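Long-range contacts in DNA repair protein PprA (Deinococcus deserti, PDB 6MC8), which is a radiation-induced DNA-binding protein that forms filaments and takes part in DNA damage repair and genome segregation: residues T64-L69 against S90-H95; A44-Q49 against R74-R79; R166-H171 against T181-Q186. The protein carries 2 engineered substitutions. All blocks are in the same frame, centred on the assembly; numbering follows the deposited sequence.

How the interactions relate
Interactions 1 and 2 share helix 62-80. Its earlier turns lie against the edge strand of the three-stranded sheet in interaction 1, and its later turns receive the loop after helix 35-43 in interaction 2. Their centres are 16 Å apart, and the nearest atoms stay about 5 Å from each other. Along the chain their segments alternate, in the order 44-49, 64-69, 74-79, 90-95. Interaction 3 belongs to the separate four-stranded sheet and follows both in sequence. Its centre lies 30 Å from that of interaction 1 and 22 Å from that of interaction 2. Of the three, only interaction 3 touches the second subunit.

Interaction 1: residues T64-L69 against S90-H95; sequences TLEAQL and SARLIH
Glu-66 and Leu-93 join helix 62-80 to the edge of an antiparallel three-stranded sheet, with helix and strand running roughly antiparallel but clearly inclined, at 143°; the short axes approach to 6.9 Å. Strand 89-95 is outermost within this chain. While Arg-92 pairs through its backbone with Ala-104 of the neighbouring strand, the N-H groups of Ala-91 and Leu-93 turn to the helix, where Thr-70 OG1 takes the first and Glu-66 the second. Helix side chains thus supply acceptors that a further strand might have offered.

The close-packed part is apolar. Leu-69 sets its CB against Ala-91 CB at 3.7 Å, and its side chain crosses that of Leu-93 at about a right angle, Leu-69 CD1 to Leu-93 CD2 at 3.8 Å. The other methyl of Leu-93, CD1, reaches Leu-65 CD1 at 4.0 Å, so the two branches of one leucine meet successive turns of the helix. Leu-65 and Leu-69 also touch helix 52-57.

On the loose side Arg-92 runs out, extended, from the surface of the assembly, and only the base of its side chain meets Glu-66, with Arg-92 CB 3.6 Å from Glu-66 OE2. Glu-66 itself forms the polar border of the packed part. Its chain continues straight beyond CG (chi2 172°), which carries the carboxylate across to the strand, and Leu-93 N donates to Glu-66 OE2 at 2.7 Å, reaching its anti side from 28° out of the carboxylate plane.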
loop_
_atom_site.group_PDB
_atom_site.type_symbol
_atom_site.label_atom_id
_atom_site.label_comp_id
_atom_site.label_asym_id
_atom_site.label_seq_id
_atom_site.Cartn_x
_atom_site.Cartn_y
_atom_site.Cartn_z
ATOM N N THR A 64 -3.711 -25.183 19.329
ATOM C CA THR A 64 -2.603 -25.661 18.508
ATOM C C THR A 64 -3.113 -26.458 17.311
ATOM O O THR A 64 -2.582 -26.339 16.201
ATOM C CB THR A 64 -1.653 -26.495 19.374
ATOM O OG1 THR A 64 -1.127 -25.674 20.421
ATOM C CG2 THR A 64 -0.499 -27.054 18.573
ATOM N N LEU A 65 -4.164 -27.257 17.519
ATOM C CA LEU A 65 -4.734 -28.057 16.438
ATOM C C LEU A 65 -5.392 -27.185 15.378
ATOM O O LEU A 65 -5.212 -27.417 14.179
ATOM C CB LEU A 65 -5.747 -29.051 16.998
ATOM C CG LEU A 65 -5.213 -30.233 17.800
ATOM C CD1 LEU A 65 -6.357 -30.974 18.441
ATOM C CD2 LEU A 65 -4.433 -31.152 16.899
ATOM N N GLU A 66 -6.150 -26.171 15.800
ATOM C CA GLU A 66 -6.832 -25.304 14.846
ATOM C C GLU A 66 -5.852 -24.400 14.114
ATOM O O GLU A 66 -6.128 -23.957 12.994
ATOM C CB GLU A 66 -7.902 -24.483 15.563
ATOM C CG GLU A 66 -9.126 -25.292 15.950
ATOM C CD GLU A 66 -10.086 -24.529 16.831
ATOM O OE1 GLU A 66 -9.727 -23.430 17.292
ATOM O OE2 GLU A 66 -11.199 -25.033 17.064
ATOM N N ALA A 67 -4.705 -24.111 14.726
ATOM C CA ALA A 67 -3.668 -23.364 14.027
ATOM C C ALA A 67 -3.030 -24.209 12.932
ATOM O O ALA A 67 -2.672 -23.692 11.871
ATOM C CB ALA A 67 -2.612 -22.875 15.015
ATOM N N GLN A 68 -2.893 -25.513 13.172
ATOM C CA GLN A 68 -2.350 -26.395 12.149
ATOM C C GLN A 68 -3.381 -26.680 11.065
ATOM O O GLN A 68 -3.025 -26.833 9.893
ATOM C CB GLN A 68 -1.857 -27.691 12.786
ATOM C CG GLN A 68 -1.120 -28.624 11.849
ATOM C CD GLN A 68 0.196 -28.052 11.379
ATOM O OE1 GLN A 68 0.897 -27.387 12.131
ATOM N NE2 GLN A 68 0.551 -28.332 10.136
ATOM N N LEU A 69 -4.657 -26.695 11.433
ATOM C CA LEU A 69 -5.746 -26.913 10.458
ATOM C C LEU A 69 -5.802 -25.744 9.481
ATOM O O LEU A 69 -5.971 -25.957 8.312
ATOM C CB LEU A 69 -7.064 -27.096 11.206
ATOM C CG LEU A 69 -7.268 -28.460 11.840
ATOM C CD1 LEU A 69 -8.565 -28.490 12.582
ATOM C CD2 LEU A 69 -7.273 -29.530 10.803
ATOM N N SER A 90 -9.709 -20.191 7.309
ATOM C CA SER A 90 -9.424 -20.737 8.657
ATOM C C SER A 90 -10.271 -21.961 8.955
ATOM O O SER A 90 -11.244 -22.181 8.296
ATOM C CB SER A 90 -9.557 -19.743 9.737
ATOM O OG SER A 90 -10.838 -19.230 9.765
ATOM N N ALA A 91 -9.828 -22.745 9.914
ATOM C CA ALA A 91 -10.592 -23.928 10.320
ATOM C C ALA A 91 -10.731 -23.926 11.835
ATOM O O ALA A 91 -9.913 -23.311 12.515
ATOM C CB ALA A 91 -9.928 -25.173 9.841
ATOM N N ARG A 92 -11.835 -24.487 12.300
ATOM C CA ARG A 92 -12.074 -24.653 13.725
ATOM C C ARG A 92 -12.669 -26.028 13.976
ATOM O O ARG A 92 -13.349 -26.594 13.118
ATOM C CB ARG A 92 -13.002 -23.565 14.289
ATOM C CG ARG A 92 -12.344 -22.204 14.402
ATOM C CD ARG A 92 -13.292 -21.136 14.885
ATOM N NE ARG A 92 -12.642 -19.830 14.891
ATOM C CZ ARG A 92 -13.260 -18.688 15.159
ATOM N NH1 ARG A 92 -14.554 -18.682 15.439
ATOM N NH2 ARG A 92 -12.584 -17.551 15.137
ATOM N N LEU A 93 -12.397 -26.560 15.161
ATOM C CA LEU A 93 -12.899 -27.871 15.533
ATOM C C LEU A 93 -14.330 -27.778 16.036
ATOM O O LEU A 93 -14.721 -26.798 16.675
ATOM C CB LEU A 93 -12.020 -28.498 16.611
ATOM C CG LEU A 93 -10.615 -28.941 16.230
ATOM C CD1 LEU A 93 -9.866 -29.361 17.473
ATOM C CD2 LEU A 93 -10.684 -30.086 15.245
ATOM N N ILE A 94 -15.072 -28.828 15.728
ATOM C CA ILE A 94 -16.455 -28.990 16.221
ATOM C C ILE A 94 -16.432 -30.248 17.074
ATOM O O ILE A 94 -16.127 -31.287 16.580
ATOM C CB ILE A 94 -17.474 -29.006 15.083
ATOM C CG1 ILE A 94 -17.392 -27.718 14.273
ATOM C CG2 ILE A 94 -18.861 -29.205 15.636
ATOM C CD1 ILE A 94 -18.164 -27.749 13.008
ATOM N N HIS A 95 -16.674 -30.063 18.356
ATOM C CA HIS A 95 -16.669 -31.155 19.348
ATOM C C HIS A 95 -18.096 -31.575 19.686
ATOM O O HIS A 95 -19.021 -30.826 19.388
ATOM C CB HIS A 95 -16.018 -30.643 20.625
ATOM C CG HIS A 95 -14.544 -30.461 20.559
ATOM N ND1 HIS A 95 -13.966 -29.232 20.388
ATOM C CD2 HIS A 95 -13.539 -31.329 20.705
ATOM C CE1 HIS A 95 -12.666 -29.365 20.406
ATOM N NE2 HIS A 95 -12.379 -30.631 20.620
#

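Interaction 2: residues A44-Q49 against R74-R79; sequences ATAGLQ and RLAHDR
Ala-46 O receives a hydrogen bond from Arg-79 NH1 at 3.2 Å, with an N-H...O angle of 161°. The carbonyl oxygen lies at the edge of the guanidinium, only 12° out of its plane. Arg-79 is extended from CG to NE, and its CD also comes within 3.2 Å of Ala-46 O. The arginine therefore runs alongside the carbonyl before its end turns an N-H to it. Leu-75 CD1, one helical turn earlier, sits 3.7 Å above one face of the guanidinium, offset toward the rim, and helps to limit how that flat group can swing.

Next to this polar bond the packing is close and apolar. Ala-46 CB rests on the helix backbone, 3.7 Å from Ala-76 CA, and the small side chains on both sides let loop and helix come together. Leu-48 lies farther along, toward Leu-75, whose CG is anti to the backbone N (chi1 -176°); this puts Leu-75 CD2 against Leu-48 CG at 3.8 Å. Leu-48 CD1 reaches the arginine as well, 3.8 Å from Arg-79 NH1. Val-43 of helix 35-43 touches both Leu-48 and Ala-76, while Thr-45 OG1 is bonded to Trp-80 NE1, tying the same turn to the last residue of helix 62-80.

The turn itself is a Schellman motif ending helix 35-43: Leu-48 N bonds to Val-43 O, Gly-47 N to Ala-44 O, and Gly-47 takes the positive phi of the C-prime position.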
loop_
_atom_site.group_PDB
_atom_site.type_symbol
_atom_site.label_atom_id
_atom_site.label_comp_id
_atom_site.label_asym_id
_atom_site.label_seq_id
_atom_site.Cartn_x
_atom_site.Cartn_y
_atom_site.Cartn_z
ATOM N N ALA A 44 -4.581 -33.869 1.149
ATOM C CA ALA A 44 -3.669 -34.708 0.384
ATOM C C ALA A 44 -3.911 -34.598 -1.114
ATOM O O ALA A 44 -3.042 -34.983 -1.899
ATOM C CB ALA A 44 -3.785 -36.165 0.821
ATOM N N THR A 45 -5.068 -34.075 -1.524
ATOM C CA THR A 45 -5.285 -33.743 -2.924
ATOM C C THR A 45 -4.464 -32.539 -3.355
ATOM O O THR A 45 -4.270 -32.336 -4.556
ATOM C CB THR A 45 -6.767 -33.476 -3.188
ATOM O OG1 THR A 45 -7.190 -32.328 -2.446
ATOM C CG2 THR A 45 -7.598 -34.671 -2.770
ATOM N N ALA A 46 -3.986 -31.739 -2.409
ATOM C CA ALA A 46 -3.033 -30.680 -2.685
ATOM C C ALA A 46 -1.599 -31.084 -2.379
ATOM O O ALA A 46 -0.713 -30.233 -2.410
ATOM C CB ALA A 46 -3.396 -29.423 -1.897
ATOM N N GLY A 47 -1.348 -32.354 -2.094
ATOM C CA GLY A 47 -0.000 -32.828 -1.880
ATOM C C GLY A 47 0.503 -32.735 -0.462
ATOM O O GLY A 47 1.699 -32.933 -0.235
ATOM N N LEU A 48 -0.369 -32.451 0.497
ATOM C CA LEU A 48 0.052 -32.281 1.877
ATOM C C LEU A 48 -0.030 -33.594 2.639
ATOM O O LEU A 48 -0.943 -34.395 2.431
ATOM C CB LEU A 48 -0.815 -31.241 2.584
ATOM C CG LEU A 48 -0.593 -29.744 2.392
ATOM C CD1 LEU A 48 -1.118 -29.233 1.069
ATOM C CD2 LEU A 48 -1.243 -29.016 3.526
ATOM N N GLN A 49 0.914 -33.779 3.537
ATOM C CA GLN A 49 0.837 -34.869 4.525
ATOM C C GLN A 49 0.446 -34.153 5.814
ATOM O O GLN A 49 1.243 -33.463 6.357
ATOM C CB GLN A 49 2.147 -35.634 4.597
ATOM C CG GLN A 49 2.256 -36.748 3.583
ATOM C CD GLN A 49 3.655 -37.265 3.537
ATOM O OE1 GLN A 49 4.587 -36.505 3.633
ATOM N NE2 GLN A 49 3.819 -38.561 3.408
ATOM N N ARG A 74 -4.695 -23.238 4.245
ATOM C CA ARG A 74 -4.165 -22.149 3.434
ATOM C C ARG A 74 -3.133 -22.653 2.435
ATOM O O ARG A 74 -3.013 -22.108 1.334
ATOM C CB ARG A 74 -3.570 -21.068 4.333
ATOM C CG ARG A 74 -4.603 -20.275 5.105
ATOM C CD ARG A 74 -3.959 -19.337 6.100
ATOM N NE ARG A 74 -4.960 -18.611 6.867
ATOM C CZ ARG A 74 -4.691 -17.847 7.919
ATOM N NH1 ARG A 74 -3.447 -17.725 8.352
ATOM N NH2 ARG A 74 -5.673 -17.229 8.554
ATOM N N LEU A 75 -2.384 -23.695 2.794
ATOM C CA LEU A 75 -1.444 -24.280 1.848
ATOM C C LEU A 75 -2.178 -25.056 0.763
ATOM O O LEU A 75 -1.736 -25.100 -0.389
ATOM C CB LEU A 75 -0.441 -25.171 2.582
ATOM C CG LEU A 75 0.674 -25.786 1.735
ATOM C CD1 LEU A 75 1.492 -24.699 1.065
ATOM C CD2 LEU A 75 1.565 -26.675 2.567
ATOM N N ALA A 76 -3.318 -25.654 1.108
ATOM C CA ALA A 76 -4.112 -26.357 0.111
ATOM C C ALA A 76 -4.779 -25.388 -0.855
ATOM O O ALA A 76 -4.921 -25.691 -2.042
ATOM C CB ALA A 76 -5.151 -27.242 0.796
ATOM N N HIS A 77 -5.186 -24.212 -0.371
ATOM C CA HIS A 77 -5.800 -23.231 -1.260
ATOM C C HIS A 77 -4.774 -22.541 -2.146
ATOM O O HIS A 77 -5.127 -22.016 -3.207
ATOM C CB HIS A 77 -6.600 -22.199 -0.472
ATOM C CG HIS A 77 -7.974 -22.654 -0.110
ATOM N ND1 HIS A 77 -8.968 -22.798 -1.050
ATOM C CD2 HIS A 77 -8.532 -22.970 1.079
ATOM C CE1 HIS A 77 -10.075 -23.200 -0.458
ATOM N NE2 HIS A 77 -9.838 -23.308 0.835
ATOM N N ASP A 78 -3.505 -22.529 -1.734
ATOM C CA ASP A 78 -2.454 -22.021 -2.609
ATOM C C ASP A 78 -2.248 -22.941 -3.800
ATOM O O ASP A 78 -1.782 -22.510 -4.858
ATOM C CB ASP A 78 -1.143 -21.870 -1.838
ATOM C CG ASP A 78 -1.177 -20.747 -0.840
ATOM O OD1 ASP A 78 -1.896 -19.761 -1.073
ATOM O OD2 ASP A 78 -0.481 -20.851 0.183
ATOM N N ARG A 79 -2.603 -24.210 -3.647
ATOM C CA ARG A 79 -2.339 -25.215 -4.655
ATOM C C ARG A 79 -3.585 -25.617 -5.428
ATOM O O ARG A 79 -3.482 -25.964 -6.606
ATOM C CB ARG A 79 -1.691 -26.418 -3.982
ATOM C CG ARG A 79 -0.333 -26.060 -3.446
ATOM C CD ARG A 79 0.262 -27.161 -2.643
ATOM N NE ARG A 79 1.625 -26.852 -2.244
ATOM C CZ ARG A 79 2.399 -27.671 -1.548
ATOM N NH1 ARG A 79 1.943 -28.855 -1.177
ATOM N NH2 ARG A 79 3.629 -27.308 -1.232
#

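Interaction 3: residues R166-H171 against T181-Q186; sequences RDFETH and TRTWRQ
This is the open end of the beta hairpin of strands 168-176 and 179-186, at one side of the four-stranded antiparallel sheet, with Glu-169 and Trp-184 facing each other as a non-hydrogen-bonded pair whose CA atoms are 4.0 Å apart. On one side of that pair Arg-185 N donates to Phe-168 O at 3.0 Å; the return bond from Phe-168 N to Arg-185 O is weak. On the other side Thr-170 N donates to Thr-183 O at 2.8 Å, but the return bond goes to a side chain: Thr-183 N donates to Thr-170 OG1 at 2.9 Å, with an N-H...O angle of 167°. The hydroxyl is placed for this by a chi1 of 71°, which sets OG1 between the backbone N and carbonyl carbon, apparently standing in for a main-chain acceptor.

Phe-168 and Arg-185 lie on one face of the hairpin, with ring and guanidinium planes 59° apart. Arg-185 CB approaches Phe-168 CE1 at 3.6 Å, and Phe-168 CZ lies 3.8 Å from Thr-183 CG2. The bent Arg-185 chain directs its guanidinium to carbonyls of Leu-161, Ile-162 and Gly-271. On the opposite face Glu-169 CG packs on Trp-184 CB at 3.9 Å, and its carboxylate is held by the backbone N-H groups of Ile-142 and Leu-143. Arg-166 NH1 donates to Pro-144 O of the second subunit, which brings this end of the hairpin to the dimer interface.

Arg-185 and Glu-169, both buried, thus find partners beyond the hairpin: carbonyls near the end of helix 156-163 would be expected to favour the positive charge of Arg-185, and two N-H groups the negative charge of Glu-169.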
loop_
_atom_site.group_PDB
_atom_site.type_symbol
_atom_site.label_atom_id
_atom_site.label_comp_id
_atom_site.label_asym_id
_atom_site.label_seq_id
_atom_site.Cartn_x
_atom_site.Cartn_y
_atom_site.Cartn_z
ATOM N N ARG A 166 6.007 -0.294 -2.327
ATOM C CA ARG A 166 5.208 -0.922 -1.285
ATOM C C ARG A 166 4.320 -1.963 -1.951
ATOM O O ARG A 166 4.775 -2.617 -2.893
ATOM C CB ARG A 166 4.425 0.126 -0.507
ATOM C CG ARG A 166 5.340 1.053 0.272
ATOM C CD ARG A 166 4.621 2.265 0.800
ATOM N NE ARG A 166 5.542 3.203 1.431
ATOM C CZ ARG A 166 5.717 3.322 2.740
ATOM N NH1 ARG A 166 4.997 2.596 3.575
ATOM N NH2 ARG A 166 6.586 4.199 3.212
ATOM N N ASP A 167 3.152 -2.243 -1.366
ATOM C CA ASP A 167 2.190 -3.184 -1.936
ATOM C C ASP A 167 1.922 -2.927 -3.415
ATOM O O ASP A 167 1.643 -1.803 -3.829
ATOM C CB ASP A 167 0.857 -3.124 -1.190
ATOM C CG ASP A 167 0.979 -3.496 0.264
ATOM O OD1 ASP A 167 2.005 -4.079 0.654
ATOM O OD2 ASP A 167 0.014 -3.248 1.010
ATOM N N PHE A 168 2.056 -3.979 -4.215
ATOM C CA PHE A 168 1.761 -3.931 -5.637
ATOM C C PHE A 168 1.204 -5.290 -6.028
ATOM O O PHE A 168 1.299 -6.247 -5.263
ATOM C CB PHE A 168 3.005 -3.579 -6.477
ATOM C CG PHE A 168 4.032 -4.678 -6.555
ATOM C CD1 PHE A 168 4.958 -4.854 -5.544
ATOM C CD2 PHE A 168 4.101 -5.510 -7.666
ATOM C CE1 PHE A 168 5.901 -5.862 -5.622
ATOM C CE2 PHE A 168 5.037 -6.514 -7.739
ATOM C CZ PHE A 168 5.940 -6.686 -6.719
ATOM N N GLU A 169 0.600 -5.368 -7.203
ATOM C CA GLU A 169 0.099 -6.688 -7.634
ATOM C C GLU A 169 0.105 -6.697 -9.147
ATOM O O GLU A 169 -0.313 -5.750 -9.729
ATOM C CB GLU A 169 -1.344 -6.917 -7.204
ATOM C CG GLU A 169 -1.904 -8.215 -7.698
ATOM C CD GLU A 169 -3.306 -8.476 -7.240
ATOM O OE1 GLU A 169 -3.846 -7.643 -6.486
ATOM O OE2 GLU A 169 -3.870 -9.517 -7.633
ATOM N N THR A 170 0.636 -7.735 -9.743
ATOM C CA THR A 170 0.596 -7.831 -11.217
ATOM C C THR A 170 -0.607 -8.652 -11.662
ATOM O O THR A 170 -1.164 -9.414 -10.889
ATOM C CB THR A 170 1.879 -8.356 -11.854
ATOM O OG1 THR A 170 2.010 -9.732 -11.575
ATOM C CG2 THR A 170 3.121 -7.681 -11.355
ATOM N N HIS A 171 -0.998 -8.415 -12.903
ATOM C CA HIS A 171 -2.022 -9.176 -13.641
ATOM C C HIS A 171 -1.356 -10.449 -14.152
ATOM O O HIS A 171 -0.162 -10.572 -14.140
ATOM C CB HIS A 171 -2.543 -8.395 -14.855
ATOM C CG HIS A 171 -3.652 -7.416 -14.650
ATOM N ND1 HIS A 171 -4.902 -7.780 -14.300
ATOM C CD2 HIS A 171 -3.714 -6.095 -14.846
ATOM C CE1 HIS A 171 -5.655 -6.724 -14.229
ATOM N NE2 HIS A 171 -4.964 -5.701 -14.549
ATOM N N THR A 181 1.455 -16.587 -14.654
ATOM C CA THR A 181 2.113 -16.193 -13.420
ATOM C C THR A 181 1.798 -14.747 -13.061
ATOM O O THR A 181 1.453 -13.932 -13.918
ATOM C CB THR A 181 3.632 -16.426 -13.511
ATOM O OG1 THR A 181 4.242 -16.139 -12.251
ATOM C CG2 THR A 181 4.253 -15.575 -14.574
ATOM N N ARG A 182 1.896 -14.450 -11.764
ATOM C CA ARG A 182 1.697 -13.110 -11.235
ATOM C C ARG A 182 2.460 -12.951 -9.927
ATOM O O ARG A 182 2.743 -13.925 -9.230
ATOM C CB ARG A 182 0.210 -12.788 -11.032
ATOM C CG ARG A 182 -0.531 -13.685 -10.068
ATOM C CD ARG A 182 -1.995 -13.318 -10.072
ATOM N NE ARG A 182 -2.817 -14.218 -9.277
ATOM C CZ ARG A 182 -4.129 -14.087 -9.134
ATOM N NH1 ARG A 182 -4.759 -13.090 -9.727
ATOM N NH2 ARG A 182 -4.811 -14.951 -8.402
ATOM N N THR A 183 2.789 -11.705 -9.610
ATOM C CA THR A 183 3.633 -11.349 -8.480
ATOM C C THR A 183 2.965 -10.233 -7.692
ATOM O O THR A 183 2.440 -9.285 -8.281
ATOM C CB THR A 183 5.029 -10.916 -8.974
ATOM O OG1 THR A 183 5.685 -12.032 -9.588
ATOM C CG2 THR A 183 5.895 -10.364 -7.848
ATOM N N TRP A 184 2.960 -10.351 -6.365
ATOM C CA TRP A 184 2.378 -9.302 -5.547
ATOM C C TRP A 184 3.117 -9.185 -4.223
ATOM O O TRP A 184 3.718 -10.145 -3.737
ATOM C CB TRP A 184 0.881 -9.546 -5.319
ATOM C CG TRP A 184 0.513 -10.679 -4.410
ATOM C CD1 TRP A 184 0.114 -10.584 -3.114
ATOM C CD2 TRP A 184 0.532 -12.075 -4.722
ATOM N NE1 TRP A 184 -0.145 -11.826 -2.605
ATOM C CE2 TRP A 184 0.109 -12.762 -3.571
ATOM C CE3 TRP A 184 0.866 -12.811 -5.862
ATOM C CZ2 TRP A 184 -0.002 -14.148 -3.528
ATOM C CZ3 TRP A 184 0.758 -14.184 -5.814
ATOM C CH2 TRP A 184 0.336 -14.838 -4.655
ATOM N N ARG A 185 3.082 -7.981 -3.660
ATOM C CA ARG A 185 3.573 -7.701 -2.319
ATOM C C ARG A 185 2.413 -7.248 -1.445
ATOM O O ARG A 185 1.601 -6.423 -1.867
ATOM C CB ARG A 185 4.676 -6.632 -2.331
ATOM C CG ARG A 185 5.141 -6.215 -0.937
ATOM C CD ARG A 185 6.285 -5.227 -0.928
ATOM N NE ARG A 185 7.543 -5.852 -1.301
ATOM C CZ ARG A 185 8.238 -5.538 -2.381
ATOM N NH1 ARG A 185 7.802 -4.591 -3.192
ATOM N NH2 ARG A 185 9.372 -6.164 -2.643
ATOM N N GLN A 186 2.325 -7.805 -0.241
ATOM C CA GLN A 186 1.387 -7.338 0.771
ATOM C C GLN A 186 2.161 -7.138 2.065
ATOM O O GLN A 186 2.504 -8.111 2.743
ATOM C CB GLN A 186 0.232 -8.314 0.968
ATOM C CG GLN A 186 -0.850 -7.768 1.868
ATOM C CD GLN A 186 -2.003 -8.720 2.026
ATOM O OE1 GLN A 186 -1.967 -9.841 1.528
ATOM N NE2 GLN A 186 -3.045 -8.276 2.710
#